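Local coordinates for putative hydrogenase expression/formation protein hupG (Rhodopseudomonas palustris, PDB 2QSI), which probably takes part in the expression or maturation of hydrogenase, as a thioredoxin-like member of the HupG/HyaE family, at residues A[38-43]-A[80-85]; A[27-30]-A[35-38]; A[51-56]-A[91-96]; A[103-108]-A[115-120]; A[59-62]-A[67-70]. All coordinates share one frame; numbering follows the deposited sequence.

Contact 1 (A[38-43]-A[80-85])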
loop_
_atom_site.group_PDB
_atom_site.type_symbol
_atom_site.label_atom_id
_atom_site.label_comp_id
_atom_site.label_asym_id
_atom_site.label_seq_id
_atom_site.Cartn_x
_atom_site.Cartn_y
_atom_site.Cartn_z
ATOM N N LEU A 38 -12.557 4.509 -1.958
ATOM C CA LEU A 38 -13.517 3.439 -1.771
ATOM C C LEU A 38 -14.728 4.020 -1.101
ATOM O O LEU A 38 -14.605 4.656 -0.049
ATOM C CB LEU A 38 -12.977 2.327 -0.877
ATOM C CG LEU A 38 -11.776 1.539 -1.375
ATOM C CD1 LEU A 38 -11.358 0.526 -0.277
ATOM C CD2 LEU A 38 -12.054 0.939 -2.736
ATOM N N PHE A 39 -15.873 3.787 -1.735
ATOM C CA PHE A 39 -17.186 4.255 -1.305
ATOM C C PHE A 39 -17.929 3.137 -0.596
ATOM O O PHE A 39 -18.299 2.134 -1.213
ATOM C CB PHE A 39 -17.980 4.738 -2.529
ATOM C CG PHE A 39 -19.404 5.082 -2.248
ATOM C CD1 PHE A 39 -19.780 5.730 -1.096
ATOM C CD2 PHE A 39 -20.376 4.818 -3.219
ATOM C CE1 PHE A 39 -21.146 6.071 -0.890
ATOM C CE2 PHE A 39 -21.670 5.138 -3.022
ATOM C CZ PHE A 39 -22.061 5.766 -1.846
ATOM N N PHE A 40 -18.140 3.353 0.710
ATOM C CA PHE A 40 -19.024 2.513 1.545
ATOM C C PHE A 40 -20.385 3.181 1.646
ATOM O O PHE A 40 -20.540 4.282 2.231
ATOM C CB PHE A 40 -18.414 2.338 2.927
ATOM C CG PHE A 40 -17.111 1.566 2.916
ATOM C CD1 PHE A 40 -17.096 0.189 3.185
ATOM C CD2 PHE A 40 -15.894 2.189 2.603
ATOM C CE1 PHE A 40 -15.892 -0.523 3.209
ATOM C CE2 PHE A 40 -14.708 1.464 2.552
ATOM C CZ PHE A 40 -14.711 0.104 2.838
ATOM N N ARG A 41 -21.352 2.530 1.013
ATOM C CA ARG A 41 -22.681 3.082 0.825
ATOM C C ARG A 41 -23.592 2.723 1.981
ATOM O O ARG A 41 -23.893 3.565 2.820
ATOM C CB ARG A 41 -23.277 2.594 -0.526
ATOM C CG ARG A 41 -24.677 3.149 -0.784
ATOM C CD ARG A 41 -25.383 2.445 -1.930
ATOM N NE ARG A 41 -24.824 2.736 -3.257
ATOM C CZ ARG A 41 -25.179 3.746 -4.059
ATOM N NH1 ARG A 41 -26.133 4.605 -3.714
ATOM N NH2 ARG A 41 -24.590 3.841 -5.240
ATOM N N GLY A 42 -23.998 1.456 2.043
ATOM C CA GLY A 42 -24.970 1.011 3.011
ATOM C C GLY A 42 -26.381 0.820 2.482
ATOM O O GLY A 42 -26.762 1.315 1.415
ATOM N N ASP A 43 -27.176 0.120 3.271
ATOM C CA ASP A 43 -28.585 -0.123 2.942
ATOM C C ASP A 43 -29.357 1.177 2.740
ATOM O O ASP A 43 -29.139 2.147 3.468
ATOM C CB ASP A 43 -29.223 -0.930 4.084
ATOM C CG ASP A 43 -30.694 -1.104 3.903
ATOM O OD1 ASP A 43 -31.077 -1.888 3.007
ATOM O OD2 ASP A 43 -31.453 -0.455 4.649
ATOM N N GLY A 80 -15.841 -6.696 6.225
ATOM C CA GLY A 80 -14.420 -6.993 6.126
ATOM C C GLY A 80 -13.582 -5.825 5.613
ATOM O O GLY A 80 -12.471 -5.609 6.075
ATOM N N LEU A 81 -14.108 -5.055 4.668
ATOM C CA LEU A 81 -13.306 -3.962 4.132
ATOM C C LEU A 81 -13.280 -2.745 5.068
ATOM O O LEU A 81 -12.274 -1.988 5.121
ATOM C CB LEU A 81 -13.726 -3.629 2.685
ATOM C CG LEU A 81 -13.387 -4.701 1.622
ATOM C CD1 LEU A 81 -13.628 -4.150 0.194
ATOM C CD2 LEU A 81 -11.950 -5.364 1.761
HETATM N N MSE A 82 -14.354 -2.556 5.829
HETATM C CA MSE A 82 -14.402 -1.481 6.794
HETATM C C MSE A 82 -13.322 -1.733 7.857
HETATM O O MSE A 82 -12.606 -0.836 8.242
HETATM C CB MSE A 82 -15.780 -1.390 7.454
HETATM C CG MSE A 82 -16.848 -0.848 6.558
HETATM SE SE MSE A 82 -18.576 -0.987 7.394
HETATM C CE MSE A 82 -18.433 0.483 8.669
ATOM N N ALA A 83 -13.240 -2.982 8.293
ATOM C CA ALA A 83 -12.232 -3.452 9.250
ATOM C C ALA A 83 -10.838 -3.275 8.695
ATOM O O ALA A 83 -9.956 -2.740 9.349
ATOM C CB ALA A 83 -12.499 -4.920 9.598
ATOM N N ARG A 84 -10.634 -3.698 7.461
ATOM C CA ARG A 84 -9.312 -3.604 6.864
ATOM C C ARG A 84 -8.849 -2.172 6.690
ATOM O O ARG A 84 -7.695 -1.857 6.945
ATOM C CB ARG A 84 -9.331 -4.266 5.515
ATOM C CG ARG A 84 -8.069 -4.083 4.719
ATOM C CD ARG A 84 -8.179 -4.879 3.501
ATOM N NE ARG A 84 -7.222 -4.453 2.505
ATOM C CZ ARG A 84 -7.138 -5.014 1.308
ATOM N NH1 ARG A 84 -7.948 -6.019 0.986
ATOM N NH2 ARG A 84 -6.283 -4.557 0.426
ATOM N N PHE A 85 -9.741 -1.303 6.216
ATOM C CA PHE A 85 -9.335 0.021 5.816
ATOM C C PHE A 85 -9.519 1.074 6.905
ATOM O O PHE A 85 -9.162 2.200 6.702
ATOM C CB PHE A 85 -10.018 0.407 4.498
ATOM C CG PHE A 85 -9.514 -0.370 3.310
ATOM C CD1 PHE A 85 -8.209 -0.221 2.876
ATOM C CD2 PHE A 85 -10.354 -1.239 2.617
ATOM C CE1 PHE A 85 -7.737 -0.941 1.789
ATOM C CE2 PHE A 85 -9.900 -1.963 1.538
ATOM C CZ PHE A 85 -8.574 -1.831 1.134
#
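L38 and F40 project from strand 35-40 onto L81, M82 and F85 of helix 78-85, a helix packed against the central sheet of a thioredoxin-like fold. The axes of strand 38-40 and helix 80-85 approach to 10.5 Å, with 127° between their N-to-C directions. One interaction is CH-pi: L38 CD1 lies over a face of the F85 ring, 3.8 Å from the ring centroid and displaced toward CD2 and CE2. R84 CG occupies the other face, so the ring is sandwiched. The remaining contacts are plain apolar packing. With CG beside the backbone N (chi1 -65°), F40 extends toward the helix and L81 CB meets the ring edge 3.8 Å from F40 CE1. Replacing F40 by alanine would probably open a gap beside L81 and leave the M82 chain freer to turn. That chain, deposited as selenomethionine, lines the pocket occupied by dithiothreitol. It slides past F40 in the opposite direction, with M82 CG 3.5 Å from F40 CE1 and the bend about the CG-SE bond lying beyond.

Contact 2 (A[27-30]-A[35-38]); sequences DFIA and IVVL
V36 divides its two methyl groups between F28 and I29, the residues through which helix 25-30 rests on strand 35-40 in the first beta-alpha-beta crossover of the thioredoxin-like fold. Torsions decide the division. V36 has CG1 anti to the backbone N (chi1 177°), which leaves CG2 beside that nitrogen, and the two branches therefore face different helix residues. CG1 of V36 lies near the plane of the F28 ring, at its edge, 3.9 Å from F28 CE2. The ring itself is carried outward from the helix because F28 CG also stands anti to its own nitrogen (chi1 -178°); beyond V36 it packs on V69 and A71 of the adjacent strand. The other branch, V36 CG2, comes 4.1 Å from I29 CA, touching the helix backbone as well as the side chain, with I29 CG2 at 4.2 Å from V36 CG2. The I29 side chain does not leave its CA pointing at the strand, yet its extended second torsion (chi2 -179°) carries the tip to L38. F85 adjoins both of these residues, and E99 of the second subunit packs on I29. At this looser end the two methyls, I29 CD1 and L38 CD1, stand 4.4 Å apart.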
loop_
_atom_site.group_PDB
_atom_site.type_symbol
_atom_site.label_atom_id
_atom_site.label_comp_id
_atom_site.label_asym_id
_atom_site.label_seq_id
_atom_site.Cartn_x
_atom_site.Cartn_y
_atom_site.Cartn_z
ATOM N N ASP A 27 -6.530 -6.405 -6.315
ATOM C CA ASP A 27 -5.945 -6.082 -7.609
ATOM C C ASP A 27 -6.429 -4.707 -8.106
ATOM O O ASP A 27 -5.653 -3.968 -8.733
ATOM C CB ASP A 27 -6.214 -7.180 -8.666
ATOM C CG ASP A 27 -5.654 -8.558 -8.276
ATOM O OD1 ASP A 27 -4.679 -8.678 -7.498
ATOM O OD2 ASP A 27 -6.195 -9.554 -8.788
ATOM N N PHE A 28 -7.679 -4.331 -7.811
ATOM C CA PHE A 28 -8.164 -3.000 -8.208
ATOM C C PHE A 28 -7.237 -1.901 -7.678
ATOM O O PHE A 28 -6.838 -1.004 -8.402
ATOM C CB PHE A 28 -9.602 -2.742 -7.709
ATOM C CG PHE A 28 -10.132 -1.432 -8.143
ATOM C CD1 PHE A 28 -10.518 -1.236 -9.452
ATOM C CD2 PHE A 28 -10.189 -0.358 -7.265
ATOM C CE1 PHE A 28 -10.968 0.013 -9.883
ATOM C CE2 PHE A 28 -10.632 0.906 -7.706
ATOM C CZ PHE A 28 -11.003 1.080 -9.004
ATOM N N ILE A 29 -6.911 -1.987 -6.401
ATOM C CA ILE A 29 -6.131 -0.973 -5.743
ATOM C C ILE A 29 -4.718 -1.039 -6.218
ATOM O O ILE A 29 -4.132 -0.028 -6.609
ATOM C CB ILE A 29 -6.138 -1.138 -4.200
ATOM C CG1 ILE A 29 -7.540 -0.974 -3.681
ATOM C CG2 ILE A 29 -5.212 -0.092 -3.541
ATOM C CD1 ILE A 29 -7.676 -1.090 -2.176
ATOM N N ALA A 30 -4.165 -2.235 -6.186
ATOM C CA ALA A 30 -2.720 -2.369 -6.340
ATOM C C ALA A 30 -2.275 -1.866 -7.724
ATOM O O ALA A 30 -1.220 -1.212 -7.840
ATOM C CB ALA A 30 -2.297 -3.806 -6.077
ATOM N N ILE A 35 -4.495 7.155 -6.479
ATOM C CA ILE A 35 -5.064 7.018 -5.126
ATOM C C ILE A 35 -6.517 6.573 -5.327
ATOM O O ILE A 35 -7.233 7.103 -6.193
ATOM C CB ILE A 35 -4.993 8.363 -4.349
ATOM C CG1 ILE A 35 -3.533 8.785 -4.006
ATOM C CG2 ILE A 35 -5.830 8.341 -3.084
ATOM C CD1 ILE A 35 -2.707 7.693 -3.513
ATOM N N VAL A 36 -6.916 5.575 -4.553
ATOM C CA VAL A 36 -8.226 5.005 -4.630
ATOM C C VAL A 36 -9.183 5.568 -3.589
ATOM O O VAL A 36 -8.867 5.678 -2.415
ATOM C CB VAL A 36 -8.123 3.463 -4.514
ATOM C CG1 VAL A 36 -9.540 2.833 -4.509
ATOM C CG2 VAL A 36 -7.227 2.932 -5.705
ATOM N N VAL A 37 -10.379 5.911 -4.044
ATOM C CA VAL A 37 -11.446 6.317 -3.154
ATOM C C VAL A 37 -12.472 5.166 -3.108
ATOM O O VAL A 37 -13.162 4.872 -4.115
ATOM C CB VAL A 37 -12.095 7.609 -3.617
ATOM C CG1 VAL A 37 -13.166 8.074 -2.598
ATOM C CG2 VAL A 37 -11.028 8.709 -3.798
ATOM N N LEU A 38 -12.557 4.509 -1.958
ATOM C CA LEU A 38 -13.517 3.439 -1.771
ATOM C C LEU A 38 -14.728 4.020 -1.101
ATOM O O LEU A 38 -14.605 4.656 -0.049
ATOM C CB LEU A 38 -12.977 2.327 -0.877
ATOM C CG LEU A 38 -11.776 1.539 -1.375
ATOM C CD1 LEU A 38 -11.358 0.526 -0.277
ATOM C CD2 LEU A 38 -12.054 0.939 -2.736
#

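Contact 3 (A[51-56]-A[91-96])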
loop_
_atom_site.group_PDB
_atom_site.type_symbol
_atom_site.label_atom_id
_atom_site.label_comp_id
_atom_site.label_asym_id
_atom_site.label_seq_id
_atom_site.Cartn_x
_atom_site.Cartn_y
_atom_site.Cartn_z
ATOM N N ALA A 51 -26.947 7.691 -1.110
ATOM C CA ALA A 51 -27.149 7.985 -2.539
ATOM C C ALA A 51 -26.673 9.405 -2.917
ATOM O O ALA A 51 -26.253 9.650 -4.049
ATOM C CB ALA A 51 -28.632 7.789 -2.932
ATOM N N ASP A 52 -26.768 10.344 -1.983
ATOM C CA ASP A 52 -26.292 11.697 -2.236
ATOM C C ASP A 52 -24.778 11.743 -2.417
ATOM O O ASP A 52 -24.255 12.500 -3.281
ATOM C CB ASP A 52 -26.715 12.640 -1.123
ATOM C CG ASP A 52 -28.233 12.797 -1.028
ATOM O OD1 ASP A 52 -28.931 12.713 -2.061
ATOM O OD2 ASP A 52 -28.719 13.028 0.089
ATOM N N LEU A 53 -24.084 10.918 -1.629
ATOM C CA LEU A 53 -22.627 10.784 -1.716
ATOM C C LEU A 53 -22.255 10.098 -3.016
ATOM O O LEU A 53 -21.284 10.470 -3.669
ATOM C CB LEU A 53 -22.093 9.954 -0.522
ATOM C CG LEU A 53 -20.583 9.625 -0.529
ATOM C CD1 LEU A 53 -19.753 10.846 -0.920
ATOM C CD2 LEU A 53 -20.155 9.110 0.810
ATOM N N ALA A 54 -23.052 9.097 -3.405
ATOM C CA ALA A 54 -22.869 8.410 -4.693
ATOM C C ALA A 54 -22.919 9.350 -5.914
ATOM O O ALA A 54 -22.138 9.195 -6.883
ATOM C CB ALA A 54 -23.918 7.303 -4.850
ATOM N N VAL A 55 -23.853 10.282 -5.895
ATOM C CA VAL A 55 -24.013 11.220 -7.013
ATOM C C VAL A 55 -22.844 12.174 -7.055
ATOM O O VAL A 55 -22.366 12.497 -8.137
ATOM C CB VAL A 55 -25.388 11.996 -7.020
ATOM C CG1 VAL A 55 -26.564 11.042 -7.003
ATOM C CG2 VAL A 55 -25.495 12.949 -5.886
ATOM N N VAL A 56 -22.332 12.598 -5.909
ATOM C CA VAL A 56 -21.177 13.499 -5.909
ATOM C C VAL A 56 -19.813 12.853 -6.096
ATOM O O VAL A 56 -18.854 13.525 -6.480
ATOM C CB VAL A 56 -21.139 14.478 -4.685
ATOM C CG1 VAL A 56 -22.446 15.286 -4.658
ATOM C CG2 VAL A 56 -20.870 13.788 -3.366
ATOM N N PRO A 91 -22.587 5.992 5.580
ATOM C CA PRO A 91 -21.688 5.968 4.419
ATOM C C PRO A 91 -20.356 6.647 4.767
ATOM O O PRO A 91 -20.299 7.485 5.680
ATOM C CB PRO A 91 -22.453 6.758 3.352
ATOM C CG PRO A 91 -23.400 7.629 4.126
ATOM C CD PRO A 91 -23.651 7.001 5.460
ATOM N N SER A 92 -19.296 6.240 4.080
ATOM C CA SER A 92 -17.975 6.819 4.205
ATOM C C SER A 92 -17.244 6.734 2.854
ATOM O O SER A 92 -17.543 5.871 2.042
ATOM C CB SER A 92 -17.111 6.039 5.245
ATOM O OG SER A 92 -17.487 6.332 6.586
ATOM N N LEU A 93 -16.269 7.619 2.674
ATOM C CA LEU A 93 -15.188 7.419 1.708
ATOM C C LEU A 93 -13.879 7.035 2.432
ATOM O O LEU A 93 -13.432 7.755 3.346
ATOM C CB LEU A 93 -14.958 8.687 0.914
ATOM C CG LEU A 93 -16.167 9.260 0.200
ATOM C CD1 LEU A 93 -15.763 10.491 -0.594
ATOM C CD2 LEU A 93 -16.713 8.180 -0.754
ATOM N N ALA A 94 -13.244 5.950 2.018
ATOM C CA ALA A 94 -11.900 5.617 2.493
ATOM C C ALA A 94 -10.932 5.906 1.355
ATOM O O ALA A 94 -11.096 5.347 0.272
ATOM C CB ALA A 94 -11.816 4.150 2.895
ATOM N N VAL A 95 -9.944 6.796 1.613
ATOM C CA VAL A 95 -8.941 7.195 0.626
ATOM C C VAL A 95 -7.688 6.355 0.879
ATOM O O VAL A 95 -7.079 6.432 1.968
ATOM C CB VAL A 95 -8.653 8.682 0.696
ATOM C CG1 VAL A 95 -7.689 9.093 -0.424
ATOM C CG2 VAL A 95 -9.970 9.477 0.615
ATOM N N VAL A 96 -7.305 5.567 -0.115
ATOM C CA VAL A 96 -6.290 4.522 0.070
ATOM C C VAL A 96 -5.153 4.681 -0.944
ATOM O O VAL A 96 -5.409 4.726 -2.144
ATOM C CB VAL A 96 -6.889 3.128 -0.133
ATOM C CG1 VAL A 96 -5.802 2.074 0.005
ATOM C CG2 VAL A 96 -8.037 2.833 0.862
#
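L53 leans from helix 50-62 onto P91, L93 and the backbone of S92, and the contact can be read outward along its side chain. CB is directed at the strand, and CG stands anti to the backbone N (chi1 175°), which brings both methyls up to the sheet. L53 CG is 4.1 Å from L93 CD2. L53 CD1 then meets the forked end of L93, 4.0 Å from L93 CD1. Facing the tip of L53 is a hallmark of the thioredoxin-like fold, a proline after a cis peptide bond: P91 follows C90, which lines the dithiothreitol pocket, and leads into strand 92-106. CD2, the other methyl of L53, faces this junction, 4.2 Å from P91 CB, and is 3.9 Å from L93 CD2. An alanine in place of L53 would probably leave a gap between helix and strand, with the L93 methyls and the P91 ring stripped of their common neighbour. Y114 of the second subunit packs on both leucines, while S92, turned the other way, hydrogen-bonds through OG to V89 O.

Contact 4 (A[103-108]-A[115-120]); sequences GVIAKI and LAQIGA
I105 overlaps Q117 at both ends, its branches lying against CB and against the amide of that side chain. The two cross at a slant. On the amide, I105 CG1 comes 3.7 Å from Q117 OE1, and I105 CG2 is 3.9 Å from Q117 NE2. These are van der Waals contacts; the amide nitrogen of the glutamine is held by residues near the turn: NE2 is hydrogen-bonded to S113 OG and weakly to Q109 OE1, which should limit how far the amide can rotate. Extension about the second torsion of I105 (chi2 176°) carries CD1 past the amide to the helix, where it sits 3.7 Å from Q117 CB. There it also meets I118, whose side chain lies at about a right angle to it, with I118 CG1 4.1 Å from I105 CD1. Y114 and M121 complete the helix surface under I105. Residues 103-106, the end of strand 92-106, pair antiparallel with a strand of the second subunit, and I118 packs on F64 of that subunit. A terminal strand followed by a helix on the sheet is the closing element of the thioredoxin-like fold; here it sits on the partner molecule, consistent with a domain-swapped dimer.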
loop_
_atom_site.group_PDB
_atom_site.type_symbol
_atom_site.label_atom_id
_atom_site.label_comp_id
_atom_site.label_asym_id
_atom_site.label_seq_id
_atom_site.Cartn_x
_atom_site.Cartn_y
_atom_site.Cartn_z
ATOM N N GLY A 103 11.959 0.590 -5.145
ATOM C CA GLY A 103 13.182 0.176 -5.778
ATOM C C GLY A 103 13.459 -1.270 -5.440
ATOM O O GLY A 103 12.918 -1.802 -4.462
ATOM N N VAL A 104 14.327 -1.885 -6.236
ATOM C CA VAL A 104 14.812 -3.258 -5.969
ATOM C C VAL A 104 16.331 -3.175 -6.050
ATOM O O VAL A 104 16.884 -2.683 -7.049
ATOM C CB VAL A 104 14.314 -4.279 -7.020
ATOM C CG1 VAL A 104 14.877 -5.720 -6.740
ATOM C CG2 VAL A 104 12.763 -4.227 -7.131
ATOM N N ILE A 105 17.004 -3.650 -5.007
ATOM C CA ILE A 105 18.461 -3.687 -4.989
ATOM C C ILE A 105 18.980 -5.105 -5.201
ATOM O O ILE A 105 19.050 -5.899 -4.264
ATOM C CB ILE A 105 19.023 -3.140 -3.663
ATOM C CG1 ILE A 105 18.432 -1.760 -3.363
ATOM C CG2 ILE A 105 20.541 -3.076 -3.713
ATOM C CD1 ILE A 105 18.853 -1.194 -2.023
ATOM N N ALA A 106 19.344 -5.416 -6.442
ATOM C CA ALA A 106 19.510 -6.802 -6.866
ATOM C C ALA A 106 20.980 -7.208 -6.860
ATOM O O ALA A 106 21.863 -6.383 -7.092
ATOM C CB ALA A 106 18.905 -7.009 -8.247
ATOM N N LYS A 107 21.234 -8.485 -6.593
ATOM C CA LYS A 107 22.598 -8.989 -6.486
ATOM C C LYS A 107 23.307 -8.408 -5.266
ATOM O O LYS A 107 22.792 -7.501 -4.612
ATOM C CB LYS A 107 23.389 -8.666 -7.756
ATOM C CG LYS A 107 22.767 -9.214 -9.030
ATOM C CD LYS A 107 23.811 -9.403 -10.118
ATOM C CE LYS A 107 23.964 -8.147 -10.960
ATOM N NZ LYS A 107 24.815 -8.383 -12.159
ATOM N N ILE A 108 24.488 -8.937 -4.967
ATOM C CA ILE A 108 25.178 -8.614 -3.724
ATOM C C ILE A 108 26.021 -7.352 -3.872
ATOM O O ILE A 108 26.898 -7.278 -4.733
ATOM C CB ILE A 108 26.083 -9.773 -3.264
ATOM C CG1 ILE A 108 26.656 -9.483 -1.876
ATOM C CG2 ILE A 108 27.200 -10.008 -4.270
ATOM C CD1 ILE A 108 25.607 -9.148 -0.839
ATOM N N LEU A 115 23.341 1.475 1.852
ATOM C CA LEU A 115 22.948 2.673 2.628
ATOM C C LEU A 115 22.586 3.842 1.715
ATOM O O LEU A 115 21.581 4.523 1.953
ATOM C CB LEU A 115 24.052 3.095 3.591
ATOM C CG LEU A 115 24.416 2.118 4.723
ATOM C CD1 LEU A 115 25.607 2.668 5.475
ATOM C CD2 LEU A 115 23.240 1.784 5.681
ATOM N N ALA A 116 23.373 4.056 0.654
ATOM C CA ALA A 116 23.085 5.145 -0.299
ATOM C C ALA A 116 21.734 4.932 -1.013
ATOM O O ALA A 116 20.935 5.872 -1.145
ATOM C CB ALA A 116 24.225 5.308 -1.329
ATOM N N GLN A 117 21.473 3.695 -1.444
ATOM C CA GLN A 117 20.242 3.405 -2.180
ATOM C C GLN A 117 19.036 3.499 -1.275
ATOM O O GLN A 117 18.027 4.153 -1.614
ATOM C CB GLN A 117 20.312 2.111 -2.952
ATOM C CG GLN A 117 21.339 2.126 -4.087
ATOM C CD GLN A 117 21.378 0.817 -4.843
ATOM O OE1 GLN A 117 20.428 0.467 -5.547
ATOM N NE2 GLN A 117 22.484 0.102 -4.724
ATOM N N ILE A 118 19.112 2.886 -0.101
ATOM C CA ILE A 118 17.994 2.997 0.836
ATOM C C ILE A 118 17.747 4.443 1.223
ATOM O O ILE A 118 16.587 4.907 1.235
ATOM C CB ILE A 118 18.199 2.129 2.077
ATOM C CG1 ILE A 118 18.197 0.663 1.628
ATOM C CG2 ILE A 118 17.085 2.437 3.152
ATOM C CD1 ILE A 118 18.556 -0.351 2.667
ATOM N N GLY A 119 18.825 5.156 1.556
ATOM C CA GLY A 119 18.730 6.557 1.893
ATOM C C GLY A 119 18.040 7.374 0.818
ATOM O O GLY A 119 17.161 8.205 1.107
ATOM N N ALA A 120 18.411 7.123 -0.429
ATOM C CA ALA A 120 17.854 7.861 -1.551
ATOM C C ALA A 120 16.351 7.611 -1.683
ATOM O O ALA A 120 15.593 8.536 -1.977
ATOM C CB ALA A 120 18.577 7.505 -2.876
#

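Contact 5 (A[59-62]-A[67-70])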
loop_
_atom_site.group_PDB
_atom_site.type_symbol
_atom_site.label_atom_id
_atom_site.label_comp_id
_atom_site.label_asym_id
_atom_site.label_seq_id
_atom_site.Cartn_x
_atom_site.Cartn_y
_atom_site.Cartn_z
ATOM N N GLU A 59 -17.957 13.491 -9.296
ATOM C CA GLU A 59 -17.577 14.930 -9.376
ATOM C C GLU A 59 -16.335 15.182 -8.549
ATOM O O GLU A 59 -15.434 15.916 -8.964
ATOM C CB GLU A 59 -18.691 15.857 -8.897
ATOM C CG GLU A 59 -19.912 15.872 -9.813
ATOM C CD GLU A 59 -19.871 16.891 -10.937
ATOM O OE1 GLU A 59 -18.797 17.330 -11.357
ATOM O OE2 GLU A 59 -20.952 17.192 -11.455
ATOM N N LEU A 60 -16.258 14.505 -7.395
ATOM C CA LEU A 60 -15.058 14.583 -6.539
ATOM C C LEU A 60 -13.817 14.014 -7.206
ATOM O O LEU A 60 -12.743 14.629 -7.159
ATOM C CB LEU A 60 -15.287 13.817 -5.247
ATOM C CG LEU A 60 -14.356 14.009 -4.072
ATOM C CD1 LEU A 60 -13.948 15.493 -3.832
ATOM C CD2 LEU A 60 -15.077 13.404 -2.820
ATOM N N ILE A 61 -13.956 12.851 -7.812
ATOM C CA ILE A 61 -12.846 12.237 -8.553
ATOM C C ILE A 61 -12.350 13.214 -9.646
ATOM O O ILE A 61 -11.155 13.417 -9.853
ATOM C CB ILE A 61 -13.260 10.904 -9.196
ATOM C CG1 ILE A 61 -13.603 9.856 -8.120
ATOM C CG2 ILE A 61 -12.173 10.342 -10.135
ATOM C CD1 ILE A 61 -12.570 9.709 -6.975
ATOM N N ASN A 62 -13.306 13.817 -10.345
ATOM C CA ASN A 62 -12.999 14.675 -11.484
ATOM C C ASN A 62 -12.268 15.947 -11.065
ATOM O O ASN A 62 -11.596 16.583 -11.877
ATOM C CB ASN A 62 -14.275 15.028 -12.248
ATOM C CG ASN A 62 -13.994 15.770 -13.541
ATOM O OD1 ASN A 62 -14.263 16.965 -13.656
ATOM N ND2 ASN A 62 -13.448 15.061 -14.522
ATOM N N ARG A 67 -5.490 12.044 -10.394
ATOM C CA ARG A 67 -4.996 11.659 -9.058
ATOM C C ARG A 67 -5.777 10.520 -8.415
ATOM O O ARG A 67 -5.205 9.781 -7.630
ATOM C CB ARG A 67 -4.996 12.854 -8.104
ATOM C CG ARG A 67 -4.048 14.020 -8.473
ATOM C CD ARG A 67 -2.573 13.633 -8.545
ATOM N NE ARG A 67 -1.939 13.125 -7.300
ATOM C CZ ARG A 67 -1.469 13.885 -6.294
ATOM N NH1 ARG A 67 -1.571 15.219 -6.306
ATOM N NH2 ARG A 67 -0.868 13.300 -5.262
ATOM N N LEU A 68 -7.036 10.356 -8.808
ATOM C CA LEU A 68 -7.982 9.500 -8.069
ATOM C C LEU A 68 -8.760 8.577 -8.990
ATOM O O LEU A 68 -8.982 8.889 -10.182
ATOM C CB LEU A 68 -8.993 10.381 -7.333
ATOM C CG LEU A 68 -8.436 11.412 -6.376
ATOM C CD1 LEU A 68 -9.583 12.310 -5.861
ATOM C CD2 LEU A 68 -7.652 10.710 -5.253
ATOM N N VAL A 69 -9.225 7.478 -8.408
ATOM C CA VAL A 69 -10.131 6.558 -9.059
ATOM C C VAL A 69 -11.061 6.016 -7.994
ATOM O O VAL A 69 -10.665 5.896 -6.829
ATOM C CB VAL A 69 -9.404 5.420 -9.755
ATOM C CG1 VAL A 69 -8.706 4.547 -8.759
ATOM C CG2 VAL A 69 -10.396 4.592 -10.571
ATOM N N ALA A 70 -12.317 5.775 -8.359
ATOM C CA ALA A 70 -13.316 5.379 -7.362
ATOM C C ALA A 70 -13.800 3.964 -7.591
ATOM O O ALA A 70 -13.837 3.465 -8.719
ATOM C CB ALA A 70 -14.531 6.357 -7.364
HETATM O O HOH W 1 -8.844 12.058 -10.462
#
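I61 wedges against L68 and A70 where helix 50-62 turns back into strand 68-73, the second half of the beta-alpha-beta crossover that begins with strand 35-40. The tight side is this isoleucine. CG1 lies beside the backbone N (chi1 -65°) and the chain folds again at the second torsion (chi2 -48°), bringing CD1 over the strand rather than along the helix. I61 CD1 reaches L68 CB at 3.7 Å, and I61 CG1 stands equally far, 3.7 Å, from A70 CB, a methyl small enough, probably, to let the helix come this close. The remaining branch, I61 CG2, touches the strand backbone at L68 O, 3.5 Å away. V37 on the neighbouring strand backs the wedge. Packing is looser to one side: L68 CD1 has only long approaches, with L60 O 4.1 Å from it and I61 CD1 no nearer. R67 sends its side chain away altogether, forming a salt bridge with D126 of the second subunit. At the start of the strand, water replaces direct contact between the two backbones. A single molecule bridges them, donating a hydrogen bond to I61 O at 2.7 Å and accepting one from L68 N at 3.0 Å.

Overall arrangement
All five contacts reach one mixed sheet, but four cluster around its centre while contact 4 lies at the far end of strand 92-106. Contacts 1 and 2 share L38 on strand 35-40 and touch each other. Contact 3 meets them through the pairing of strands 35-40 and 92-106, and shares helix 50-62 with contact 5, whose strand flanks 35-40 on its other side. The centres of contacts 3 and 5 are 11 Å apart. Along the chain, contact 5 is nested within the loops closed by contacts 1 and 3, which themselves interleave. Contact 4 comes last, its centre 27 to 39 Å from the others. The separation is consistent with a terminal strand and helix that complete the second subunit.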